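Long-range contacts in gamma-glutamyltranspeptidase (Streptomyces lincolnensis, PDB 6J3A), which is a gamma-glutamyltranspeptidase homologue of the N-terminal nucleophile clan and probably cleaves or transfers gamma-glutamyl or related amide-linked groups: residues Ala58-Ile63 / Cys76-Ala81; Ala111-Met116 / Trp253-Glu258; Gly321-Val326 / Ser472-Arg477; Thr437-Trp442 / Thr481-Ser486. All blocks are in the same frame, centred on the assembly; numbering follows the deposited sequence.

Contact 1 of 4, residues Ala58-Ile63 / Cys76-Ala81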
loop_
_atom_site.group_PDB
_atom_site.type_symbol
_atom_site.label_atom_id
_atom_site.label_comp_id
_atom_site.label_asym_id
_atom_site.label_seq_id
_atom_site.Cartn_x
_atom_site.Cartn_y
_atom_site.Cartn_z
ATOM N N ALA A 58 24.098 10.529 10.745
ATOM C CA ALA A 58 25.119 10.303 11.781
ATOM C C ALA A 58 24.655 9.350 12.893
ATOM O O ALA A 58 25.270 9.277 13.960
ATOM C CB ALA A 58 25.565 11.627 12.372
ATOM N N GLY A 59 23.578 8.611 12.635
ATOM C CA GLY A 59 23.108 7.558 13.526
ATOM C C GLY A 59 23.768 6.218 13.225
ATOM O O GLY A 59 24.952 6.159 12.869
ATOM N N GLU A 60 22.980 5.150 13.349
ATOM C CA GLU A 60 23.469 3.768 13.327
ATOM C C GLU A 60 22.565 2.885 12.523
ATOM O O GLU A 60 21.434 3.251 12.251
ATOM C CB GLU A 60 23.468 3.179 14.737
ATOM C CG GLU A 60 24.270 3.981 15.727
ATOM C CD GLU A 60 23.484 4.904 16.622
ATOM O OE1 GLU A 60 24.176 5.664 17.307
ATOM O OE2 GLU A 60 22.232 4.889 16.660
ATOM N N VAL A 61 23.061 1.695 12.195
ATOM C CA VAL A 61 22.245 0.655 11.581
ATOM C C VAL A 61 22.930 -0.718 11.684
ATOM O O VAL A 61 24.090 -0.852 11.310
ATOM C CB VAL A 61 21.901 0.984 10.101
ATOM C CG1 VAL A 61 23.140 1.048 9.219
ATOM C CG2 VAL A 61 20.915 -0.027 9.546
ATOM N N PRO A 62 22.225 -1.729 12.225
ATOM C CA PRO A 62 22.559 -3.132 11.930
ATOM C C PRO A 62 21.896 -3.583 10.634
ATOM O O PRO A 62 20.708 -3.352 10.453
ATOM C CB PRO A 62 21.961 -3.920 13.111
ATOM C CG PRO A 62 21.381 -2.918 14.046
ATOM C CD PRO A 62 21.245 -1.618 13.317
ATOM N N ILE A 63 22.649 -4.230 9.751
ATOM C CA ILE A 63 22.082 -4.768 8.518
ATOM C C ILE A 63 22.256 -6.285 8.487
ATOM O O ILE A 63 23.362 -6.785 8.664
ATOM C CB ILE A 63 22.740 -4.153 7.270
ATOM C CG1 ILE A 63 22.750 -2.622 7.362
ATOM C CG2 ILE A 63 22.006 -4.604 6.007
ATOM C CD1 ILE A 63 23.672 -1.960 6.358
ATOM N N CYS A 76 27.772 -4.699 10.622
ATOM C CA CYS A 76 27.681 -3.873 11.804
ATOM C C CYS A 76 27.985 -2.428 11.477
ATOM O O CYS A 76 29.127 -2.072 11.169
ATOM C CB CYS A 76 28.647 -4.343 12.886
ATOM S SG CYS A 76 28.625 -3.257 14.337
ATOM N N GLY A 77 26.945 -1.604 11.575
ATOM C CA GLY A 77 27.074 -0.158 11.469
ATOM C C GLY A 77 26.711 0.536 12.765
ATOM O O GLY A 77 26.272 1.681 12.748
ATOM N N GLN A 78 26.844 -0.173 13.884
ATOM C CA GLN A 78 26.753 0.436 15.197
ATOM C C GLN A 78 28.135 0.924 15.610
ATOM O O GLN A 78 29.072 0.138 15.731
ATOM C CB GLN A 78 26.231 -0.558 16.212
ATOM C CG GLN A 78 26.255 -0.044 17.641
ATOM C CD GLN A 78 25.372 1.165 17.817
ATOM O OE1 GLN A 78 24.143 1.059 17.760
ATOM N NE2 GLN A 78 25.993 2.331 18.018
ATOM N N GLY A 79 28.251 2.229 15.819
ATOM C CA GLY A 79 29.525 2.820 16.169
ATOM C C GLY A 79 29.883 2.623 17.628
ATOM O O GLY A 79 29.049 2.198 18.443
ATOM N N VAL A 80 31.129 2.971 17.943
ATOM C CA VAL A 80 31.705 2.782 19.284
ATOM C C VAL A 80 31.780 4.085 20.084
ATOM O O VAL A 80 31.629 5.183 19.543
ATOM C CB VAL A 80 33.124 2.146 19.233
ATOM C CG1 VAL A 80 33.057 0.729 18.683
ATOM C CG2 VAL A 80 34.121 2.995 18.434
ATOM N N ALA A 81 32.028 3.934 21.382
ATOM C CA ALA A 81 32.365 5.052 22.254
ATOM C C ALA A 81 33.703 5.676 21.840
ATOM O O ALA A 81 34.599 4.966 21.353
ATOM C CB ALA A 81 32.428 4.598 23.700
#

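Contact 2 of 4, residues Ala111-Met116 / Trp253-Glu258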
loop_
_atom_site.group_PDB
_atom_site.type_symbol
_atom_site.label_atom_id
_atom_site.label_comp_id
_atom_site.label_asym_id
_atom_site.label_seq_id
_atom_site.Cartn_x
_atom_site.Cartn_y
_atom_site.Cartn_z
ATOM N N ALA A 111 26.298 4.446 10.696
ATOM C CA ALA A 111 25.394 4.152 9.596
ATOM C C ALA A 111 25.989 4.442 8.223
ATOM O O ALA A 111 25.878 3.627 7.318
ATOM C CB ALA A 111 24.098 4.924 9.774
ATOM N N PHE A 112 26.613 5.599 8.064
ATOM C CA PHE A 112 27.103 5.981 6.754
ATOM C C PHE A 112 28.077 4.962 6.177
ATOM O O PHE A 112 27.889 4.486 5.058
ATOM C CB PHE A 112 27.765 7.346 6.754
ATOM C CG PHE A 112 28.207 7.772 5.384
ATOM C CD1 PHE A 112 27.307 8.328 4.498
ATOM C CD2 PHE A 112 29.513 7.561 4.963
ATOM C CE1 PHE A 112 27.708 8.695 3.220
ATOM C CE2 PHE A 112 29.924 7.928 3.692
ATOM C CZ PHE A 112 29.016 8.491 2.816
ATOM N N ASP A 113 29.116 4.641 6.941
ATOM C CA ASP A 113 30.133 3.695 6.469
ATOM C C ASP A 113 29.529 2.320 6.162
ATOM O O ASP A 113 29.922 1.670 5.192
ATOM C CB ASP A 113 31.277 3.546 7.470
ATOM C CG ASP A 113 32.517 2.931 6.840
ATOM O OD1 ASP A 113 33.155 3.605 5.991
ATOM O OD2 ASP A 113 32.849 1.765 7.168
ATOM N N ALA A 114 28.571 1.902 6.989
ATOM C CA ALA A 114 27.845 0.657 6.783
ATOM C C ALA A 114 27.127 0.602 5.441
ATOM O O ALA A 114 27.251 -0.381 4.724
ATOM C CB ALA A 114 26.858 0.428 7.916
ATOM N N TRP A 115 26.385 1.651 5.100
ATOM C CA TRP A 115 25.686 1.708 3.808
ATOM C C TRP A 115 26.667 1.790 2.636
ATOM O O TRP A 115 26.378 1.294 1.542
ATOM C CB TRP A 115 24.718 2.900 3.756
ATOM C CG TRP A 115 23.546 2.787 4.691
ATOM C CD1 TRP A 115 23.206 3.650 5.699
ATOM C CD2 TRP A 115 22.555 1.753 4.701
ATOM N NE1 TRP A 115 22.063 3.216 6.336
ATOM C CE2 TRP A 115 21.647 2.053 5.744
ATOM C CE3 TRP A 115 22.344 0.605 3.928
ATOM C CZ2 TRP A 115 20.550 1.250 6.030
ATOM C CZ3 TRP A 115 21.246 -0.194 4.214
ATOM C CH2 TRP A 115 20.364 0.131 5.260
ATOM N N MET A 116 27.815 2.422 2.867
ATOM C CA MET A 116 28.855 2.506 1.852
ATOM C C MET A 116 29.456 1.137 1.624
ATOM O O MET A 116 29.724 0.769 0.491
ATOM C CB MET A 116 29.963 3.488 2.258
ATOM C CG MET A 116 29.613 4.963 2.161
ATOM S SD MET A 116 28.758 5.462 0.657
ATOM C CE MET A 116 27.063 5.380 1.232
ATOM N N TRP A 253 37.567 4.296 12.647
ATOM C CA TRP A 253 36.404 3.398 12.710
ATOM C C TRP A 253 35.833 3.077 11.339
ATOM O O TRP A 253 35.628 3.954 10.515
ATOM C CB TRP A 253 35.292 3.956 13.619
ATOM C CG TRP A 253 34.175 2.957 13.825
ATOM C CD1 TRP A 253 34.071 2.033 14.821
ATOM C CD2 TRP A 253 33.039 2.764 12.979
ATOM N NE1 TRP A 253 32.932 1.282 14.656
ATOM C CE2 TRP A 253 32.281 1.707 13.531
ATOM C CE3 TRP A 253 32.585 3.383 11.810
ATOM C CZ2 TRP A 253 31.089 1.260 12.956
ATOM C CZ3 TRP A 253 31.410 2.936 11.234
ATOM C CH2 TRP A 253 30.672 1.882 11.810
ATOM N N SER A 254 35.553 1.799 11.129
ATOM C CA SER A 254 34.877 1.297 9.945
ATOM C C SER A 254 33.779 0.368 10.404
ATOM O O SER A 254 33.860 -0.240 11.477
ATOM C CB SER A 254 35.838 0.492 9.068
ATOM O OG SER A 254 36.797 1.327 8.455
ATOM N N ALA A 255 32.758 0.239 9.570
ATOM C CA ALA A 255 31.758 -0.797 9.757
ATOM C C ALA A 255 32.420 -2.143 9.469
ATOM O O ALA A 255 33.342 -2.233 8.643
ATOM C CB ALA A 255 30.590 -0.559 8.826
ATOM N N THR A 256 31.965 -3.173 10.174
ATOM C CA THR A 256 32.525 -4.521 10.044
ATOM C C THR A 256 31.442 -5.550 9.778
ATOM O O THR A 256 30.264 -5.283 10.021
ATOM C CB THR A 256 33.267 -4.946 11.318
ATOM O OG1 THR A 256 32.417 -4.752 12.453
ATOM C CG2 THR A 256 34.524 -4.129 11.482
ATOM N N TYR A 257 31.867 -6.724 9.303
ATOM C CA TYR A 257 30.981 -7.864 9.039
ATOM C C TYR A 257 31.063 -8.892 10.168
ATOM O O TYR A 257 32.091 -9.016 10.821
ATOM C CB TYR A 257 31.357 -8.553 7.733
ATOM C CG TYR A 257 30.942 -7.837 6.463
ATOM C CD1 TYR A 257 29.600 -7.765 6.069
ATOM C CD2 TYR A 257 31.902 -7.271 5.618
ATOM C CE1 TYR A 257 29.230 -7.129 4.884
ATOM C CE2 TYR A 257 31.541 -6.634 4.436
ATOM C CZ TYR A 257 30.209 -6.568 4.068
ATOM O OH TYR A 257 29.849 -5.936 2.899
ATOM N N GLU A 258 29.977 -9.634 10.381
ATOM C CA GLU A 258 29.908 -10.669 11.423
ATOM C C GLU A 258 28.999 -11.816 11.040
ATOM O O GLU A 258 28.120 -11.675 10.194
ATOM C CB GLU A 258 29.392 -10.083 12.726
ATOM C CG GLU A 258 30.421 -9.226 13.405
ATOM C CD GLU A 258 29.892 -8.503 14.610
ATOM O OE1 GLU A 258 28.813 -8.880 15.131
ATOM O OE2 GLU A 258 30.592 -7.558 15.035
#

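Contact 3 of 4, residues Gly321-Val326 / Ser472-Arg477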
loop_
_atom_site.group_PDB
_atom_site.type_symbol
_atom_site.label_atom_id
_atom_site.label_comp_id
_atom_site.label_asym_id
_atom_site.label_seq_id
_atom_site.Cartn_x
_atom_site.Cartn_y
_atom_site.Cartn_z
ATOM N N GLY A 321 26.116 -6.852 26.011
ATOM C CA GLY A 321 26.984 -5.694 25.889
ATOM C C GLY A 321 28.173 -5.995 25.006
ATOM O O GLY A 321 28.254 -7.062 24.395
ATOM N N ASP A 322 29.085 -5.030 24.929
ATOM C CA ASP A 322 30.328 -5.179 24.165
ATOM C C ASP A 322 31.596 -4.896 24.983
ATOM O O ASP A 322 32.689 -4.867 24.414
ATOM C CB ASP A 322 30.295 -4.258 22.944
ATOM C CG ASP A 322 31.274 -4.675 21.859
ATOM O OD1 ASP A 322 31.427 -5.894 21.601
ATOM O OD2 ASP A 322 31.874 -3.767 21.240
ATOM N N ALA A 323 31.464 -4.727 26.304
ATOM C CA ALA A 323 32.623 -4.508 27.188
ATOM C C ALA A 323 33.157 -5.799 27.826
ATOM O O ALA A 323 34.059 -5.747 28.673
ATOM C CB ALA A 323 32.285 -3.492 28.272
ATOM N N ALA A 324 32.606 -6.938 27.410
ATOM C CA ALA A 324 32.963 -8.247 27.949
ATOM C C ALA A 324 32.490 -9.351 27.012
ATOM O O ALA A 324 31.724 -9.107 26.080
ATOM C CB ALA A 324 32.343 -8.438 29.330
ATOM N N GLU A 325 32.954 -10.567 27.272
ATOM C CA GLU A 325 32.468 -11.752 26.566
ATOM C C GLU A 325 31.037 -12.050 27.040
ATOM O O GLU A 325 30.699 -11.818 28.204
ATOM C CB GLU A 325 33.400 -12.950 26.805
ATOM N N VAL A 326 30.193 -12.522 26.129
ATOM C CA VAL A 326 28.815 -12.891 26.481
ATOM C C VAL A 326 28.649 -14.408 26.340
ATOM O O VAL A 326 29.066 -14.979 25.330
ATOM C CB VAL A 326 27.774 -12.154 25.609
ATOM C CG1 VAL A 326 26.354 -12.397 26.134
ATOM C CG2 VAL A 326 28.068 -10.659 25.584
ATOM N N SER A 472 29.207 -1.622 30.444
ATOM C CA SER A 472 29.885 -0.465 31.028
ATOM C C SER A 472 30.338 0.401 29.883
ATOM O O SER A 472 30.843 -0.130 28.894
ATOM C CB SER A 472 31.137 -0.893 31.812
ATOM O OG SER A 472 30.817 -1.486 33.061
ATOM N N LEU A 473 30.171 1.717 30.010
ATOM C CA LEU A 473 30.656 2.650 28.998
ATOM C C LEU A 473 32.153 2.421 28.818
ATOM O O LEU A 473 32.921 2.520 29.777
ATOM C CB LEU A 473 30.376 4.094 29.407
ATOM C CG LEU A 473 30.998 5.174 28.505
ATOM C CD1 LEU A 473 30.492 5.067 27.070
ATOM C CD2 LEU A 473 30.740 6.563 29.068
ATOM N N THR A 474 32.557 2.074 27.604
ATOM C CA THR A 474 33.929 1.643 27.368
ATOM C C THR A 474 34.454 2.180 26.035
ATOM O O THR A 474 33.837 1.957 24.993
ATOM C CB THR A 474 34.054 0.099 27.405
ATOM O OG1 THR A 474 33.487 -0.407 28.623
ATOM C CG2 THR A 474 35.510 -0.329 27.345
ATOM N N PRO A 475 35.602 2.885 26.061
ATOM C CA PRO A 475 36.256 3.351 24.824
ATOM C C PRO A 475 36.472 2.239 23.803
ATOM O O PRO A 475 36.928 1.168 24.171
ATOM C CB PRO A 475 37.608 3.868 25.312
ATOM C CG PRO A 475 37.379 4.252 26.727
ATOM C CD PRO A 475 36.313 3.344 27.269
ATOM N N GLY A 476 36.114 2.496 22.547
ATOM C CA GLY A 476 36.296 1.534 21.446
ATOM C C GLY A 476 35.292 0.388 21.410
ATOM O O GLY A 476 35.476 -0.583 20.675
ATOM N N ARG A 477 34.222 0.512 22.193
ATOM C CA ARG A 477 33.200 -0.516 22.326
ATOM C C ARG A 477 31.818 0.020 22.000
ATOM O O ARG A 477 31.512 1.176 22.285
ATOM C CB ARG A 477 33.216 -1.046 23.752
ATOM C CG ARG A 477 34.014 -2.318 23.921
ATOM C CD ARG A 477 35.336 -2.327 23.189
ATOM N NE ARG A 477 36.246 -3.272 23.815
ATOM C CZ ARG A 477 36.716 -4.403 23.283
ATOM N NH1 ARG A 477 37.531 -5.146 24.024
ATOM N NH2 ARG A 477 36.401 -4.815 22.048
#

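Contact 4 of 4, residues Thr437-Trp442 / Thr481-Ser486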
loop_
_atom_site.group_PDB
_atom_site.type_symbol
_atom_site.label_atom_id
_atom_site.label_comp_id
_atom_site.label_asym_id
_atom_site.label_seq_id
_atom_site.Cartn_x
_atom_site.Cartn_y
_atom_site.Cartn_z
ATOM N N THR A 437 17.705 -1.930 10.369
ATOM C CA THR A 437 17.014 -1.136 11.372
ATOM C C THR A 437 17.835 0.124 11.619
ATOM O O THR A 437 18.576 0.180 12.584
ATOM C CB THR A 437 16.838 -1.970 12.660
ATOM O OG1 THR A 437 16.076 -3.144 12.362
ATOM C CG2 THR A 437 16.114 -1.205 13.752
ATOM N N PRO A 438 17.738 1.133 10.724
ATOM C CA PRO A 438 18.505 2.356 10.946
ATOM C C PRO A 438 17.851 3.310 11.939
ATOM O O PRO A 438 16.629 3.412 11.998
ATOM C CB PRO A 438 18.577 2.985 9.555
ATOM C CG PRO A 438 17.325 2.544 8.908
ATOM C CD PRO A 438 17.093 1.148 9.399
ATOM N N SER A 439 18.684 4.017 12.693
ATOM C CA SER A 439 18.223 4.836 13.799
ATOM C C SER A 439 19.295 5.828 14.197
ATOM O O SER A 439 20.400 5.806 13.661
ATOM C CB SER A 439 17.896 3.935 14.989
ATOM O OG SER A 439 17.360 4.669 16.075
ATOM N N GLY A 440 18.945 6.698 15.139
ATOM C CA GLY A 440 19.879 7.659 15.721
ATOM C C GLY A 440 20.152 8.855 14.832
ATOM O O GLY A 440 19.931 8.811 13.615
ATOM N N GLY A 441 20.641 9.929 15.448
ATOM C CA GLY A 441 20.894 11.181 14.745
ATOM C C GLY A 441 19.599 11.905 14.445
ATOM O O GLY A 441 19.516 12.656 13.477
ATOM N N TRP A 442 18.599 11.682 15.302
ATOM C CA TRP A 442 17.304 12.339 15.172
ATOM C C TRP A 442 17.369 13.783 15.637
ATOM O O TRP A 442 18.300 14.175 16.354
ATOM C CB TRP A 442 16.185 11.572 15.891
ATOM C CG TRP A 442 16.438 11.153 17.304
ATOM C CD1 TRP A 442 16.635 11.958 18.380
ATOM C CD2 TRP A 442 16.472 9.809 17.793
ATOM N NE1 TRP A 442 16.803 11.199 19.513
ATOM C CE2 TRP A 442 16.712 9.878 19.179
ATOM C CE3 TRP A 442 16.323 8.548 17.191
ATOM C CZ2 TRP A 442 16.821 8.734 19.979
ATOM C CZ3 TRP A 442 16.430 7.408 17.984
ATOM C CH2 TRP A 442 16.674 7.507 19.363
ATOM N N THR A 481 22.887 -1.914 21.954
ATOM C CA THR A 481 21.960 -1.177 21.075
ATOM C C THR A 481 20.618 -1.903 20.915
ATOM O O THR A 481 20.581 -3.140 20.844
ATOM C CB THR A 481 22.628 -0.871 19.709
ATOM O OG1 THR A 481 21.834 0.062 18.973
ATOM C CG2 THR A 481 22.863 -2.119 18.867
ATOM N N THR A 482 19.522 -1.134 20.883
ATOM C CA THR A 482 18.168 -1.710 20.726
ATOM C C THR A 482 17.847 -2.176 19.296
ATOM O O THR A 482 16.910 -2.945 19.087
ATOM C CB THR A 482 17.062 -0.739 21.178
ATOM O OG1 THR A 482 17.306 0.561 20.628
ATOM C CG2 THR A 482 17.017 -0.669 22.692
ATOM N N LEU A 483 18.647 -1.720 18.335
ATOM C CA LEU A 483 18.424 -1.954 16.912
ATOM C C LEU A 483 18.654 -3.416 16.572
ATOM O O LEU A 483 19.748 -3.939 16.777
ATOM C CB LEU A 483 19.367 -1.075 16.089
ATOM C CG LEU A 483 19.442 0.404 16.519
ATOM C CD1 LEU A 483 20.245 1.192 15.495
ATOM C CD2 LEU A 483 18.065 1.026 16.777
ATOM N N THR A 484 17.626 -4.060 16.025
ATOM C CA THR A 484 17.615 -5.497 15.910
ATOM C C THR A 484 16.746 -6.013 14.762
ATOM O O THR A 484 15.610 -6.459 14.969
ATOM C CB THR A 484 17.226 -6.151 17.253
ATOM O OG1 THR A 484 17.149 -7.565 17.076
ATOM C CG2 THR A 484 15.899 -5.605 17.810
ATOM N N PRO A 485 17.299 -5.998 13.538
ATOM C CA PRO A 485 16.583 -6.618 12.419
ATOM C C PRO A 485 16.603 -8.147 12.498
ATOM O O PRO A 485 17.358 -8.720 13.291
ATOM C CB PRO A 485 17.346 -6.122 11.183
ATOM C CG PRO A 485 18.712 -5.794 11.671
ATOM C CD PRO A 485 18.628 -5.500 13.143
ATOM N N SER A 486 15.796 -8.787 11.659
ATOM C CA SER A 486 15.667 -10.247 11.637
ATOM C C SER A 486 15.685 -10.783 10.222
ATOM O O SER A 486 15.227 -10.122 9.279
ATOM C CB SER A 486 14.352 -10.693 12.281
ATOM O OG SER A 486 14.167 -10.096 13.552
#

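Contact 1 of 4, residues Ala58-Ile63 / Cys76-Ala81
Glu60 and Gln78 lie alongside each other, pointing the same way, at the open end of the antiparallel beta hairpin formed by strands 61-66 and 73-77. It is the stem of the glutamate that touches: Glu60 CG packs 3.3 Å from Gln78 NE2 and 3.6 Å from Gln78 OE1, with the carboxylate and amide planes turned 34° apart. The polar ends look to different partners. Glu60 OE2 forms a salt bridge with Arg459, while Gln78 OE1 is hydrogen-bonded to Thr481 OG1. A bend in the glutamine chain (chi2 62°) brings its amide back over its own backbone, where NE2 donates to Gly79 O at 3.1 Å, close to the amide plane, and this bond helps to fix the amide's rotation. With an alanine here, Glu60 CG would probably lose its cover, and Thr481 OG1 and Gly79 O would each lose a partner. Further into the hairpin, Pro62 faces Cys76 in a non-hydrogen-bonded pair, a place where proline's missing N-H costs this pairing nothing. Between these levels Val61 N donates to Gly77 O at 3.3 Å. Gly77 suits its site because a CB there would come within 2.6 Å of Val61 O.

Contact 2 of 4, residues Ala111-Met116 / Trp253-Glu258
Trp253 and Ala255 meet Asp113 and Ala114 where the first turn of helix 111-122 packs against the loop leading into strand 256-265, a helix-on-loop contact at the entrance to a strand of the N-terminal nucleophile fold. Trp253 comes first: its CZ3 approaches Asp113 CB obliquely, at 3.8 Å. With CG anti to the backbone N (chi1 -173°), the indole folds along its own chain, and Ala255 N sits over the outer part of one ring face. The carbonyl of Trp253 is taken by Arg217. At Ser254 the contact is made mainly by the backbone, whose CA passes 3.5 Å from Asp113 OD2. Ala255 follows with the one hydrogen bond between the segments: its N-H donates to Asp113 OD2 over 2.8 Å, nearly straight at 166°, reaching the anti side of the oxygen and 23° out of the carboxylate plane. Because Arg213 forms a salt bridge with the other oxygen, OD1, the carboxylate is gripped at both ends, which suits a buried aspartate. The small side chain of Ala255 lets the loop come close, its CB lying 3.6 Å from Ala114 CA and 4.0 Å from Ala114 CB; Leu75 packs against it as well. Past it the strand begins. Thr256 turns from the helix, and the next residue rejoins that helix near its other end, where Tyr257 OH hydrogen-bonds to Asp121 OD2.

Contact 3 of 4, residues Gly321-Val326 / Ser472-Arg477
Asp322 meets Arg477 mainly through its backbone carbonyl, whose oxygen lies 2.9 Å from Arg477 CG, so short that the exact placing of this exposed side chain is doubtful. The arginine chain bends at its CB-CG bond (chi2 43°), which leaves Asp322 O over one face of the guanidinium group, offset toward its rim. The two side chains cross at about a right angle, with carboxylate and guanidinium planes 72° apart. Asp322 OD2 touches Arg477 CA and CG, each at 3.7 Å, but stays 4.7 Å from Arg477 NH2. The second touch is made by Ala323, whose CB packs 3.3 Å from Thr474 OG1 and 3.7 Å from Ser472 O; a methyl is small enough to fit beside both oxygens.

One layer out, Thr474 OG1 donates to Ser472 O at 2.7 Å, from above the carbonyl plane. A first torsion of -53° sets this hydroxyl beside the backbone N and turns it to that carbonyl. A valine in its place would probably leave Ser472 O without its hydroxyl donor and the bend less firmly held. Thr474 also opens a type II beta turn, closed by Arg477 N on Thr474 O, in which Gly476 takes the positive phi that glycine adopts readily. Ala81 pairs with the turn through backbone bonds, while Ser472 OG is held by Glu466 O and Leu469 N. On the facing loop, Asp322 OD1 forms its salt bridge with Arg478. The contact itself is therefore van der Waals packing, to which the opposite charges of Asp322 and Arg477 probably add only a weak attraction.

Contact 4 of 4, residues Thr437-Trp442 / Thr481-Ser486
Two loops of the N-terminal nucleophile fold, one leaving strand 433-436 and the other entering strand 486-490, meet near the centre of the chain, where Thr437 and Ser439 press on Leu483 and Pro485. The hydroxyl of Thr437 lies over the proline ring, with OG1 3.3 Å from Pro485 N and 3.4 Å from Pro485 CB. Since that nitrogen carries no hydrogen, the touch is packing alone. The threonine's first torsion (-60°) puts OG1 on the ring and leaves CG2 to meet Leu483 CB at 4.0 Å, so each branch has its own neighbour. Leu483 extends between the two residues. Its CD1 touches Thr437 O at 3.5 Å, and its forked end holds Ser439 CB, 3.6 Å from Leu483 CD1 and 3.4 Å from Leu483 CD2. A branched apolar side chain suits this spot, since it fills the space against a carbonyl and a methylene at once. Ser439 OG, anti to its own nitrogen (chi1 -176°), is hydrogen-bonded to Thr421 OG1 and Arg459 NH2. Thr484 turns the other way, and its OG1 bonds with Lys272 and Asp507.

Around this core, Leu483 and Pro485 rest on Pro62 of strand 61-66, the backbone of Ser439 bonds with that of Glu60, and Gln506, which begins helix 506-519, touches Thr437, Leu483 and Thr484.

In the fold
Contacts 1, 2 and 4 are buried, whereas contact 3 lies at the surface. Contact 1 is the hub: its hairpin strand 73-77 neighbours strand 256-265 of contact 2, Gly59 O probably receives the N-H of Ala111, and its Glu60 and Pro62 lean on contact 4. Through Ala81 it also reaches the turn of contact 3, although the two centres are about 15 Å apart. Contacts 3 and 4 adjoin in sequence without otherwise touching. Chemistry follows place: contact 1 combines backbone pairing with a packed amide, contact 2 turns on a buried carboxylate, contact 4 on van der Waals packing of leucine and proline against a hydroxyl, a carbonyl and a methylene, and contact 3 on loop packing beside opposite charges that do not touch.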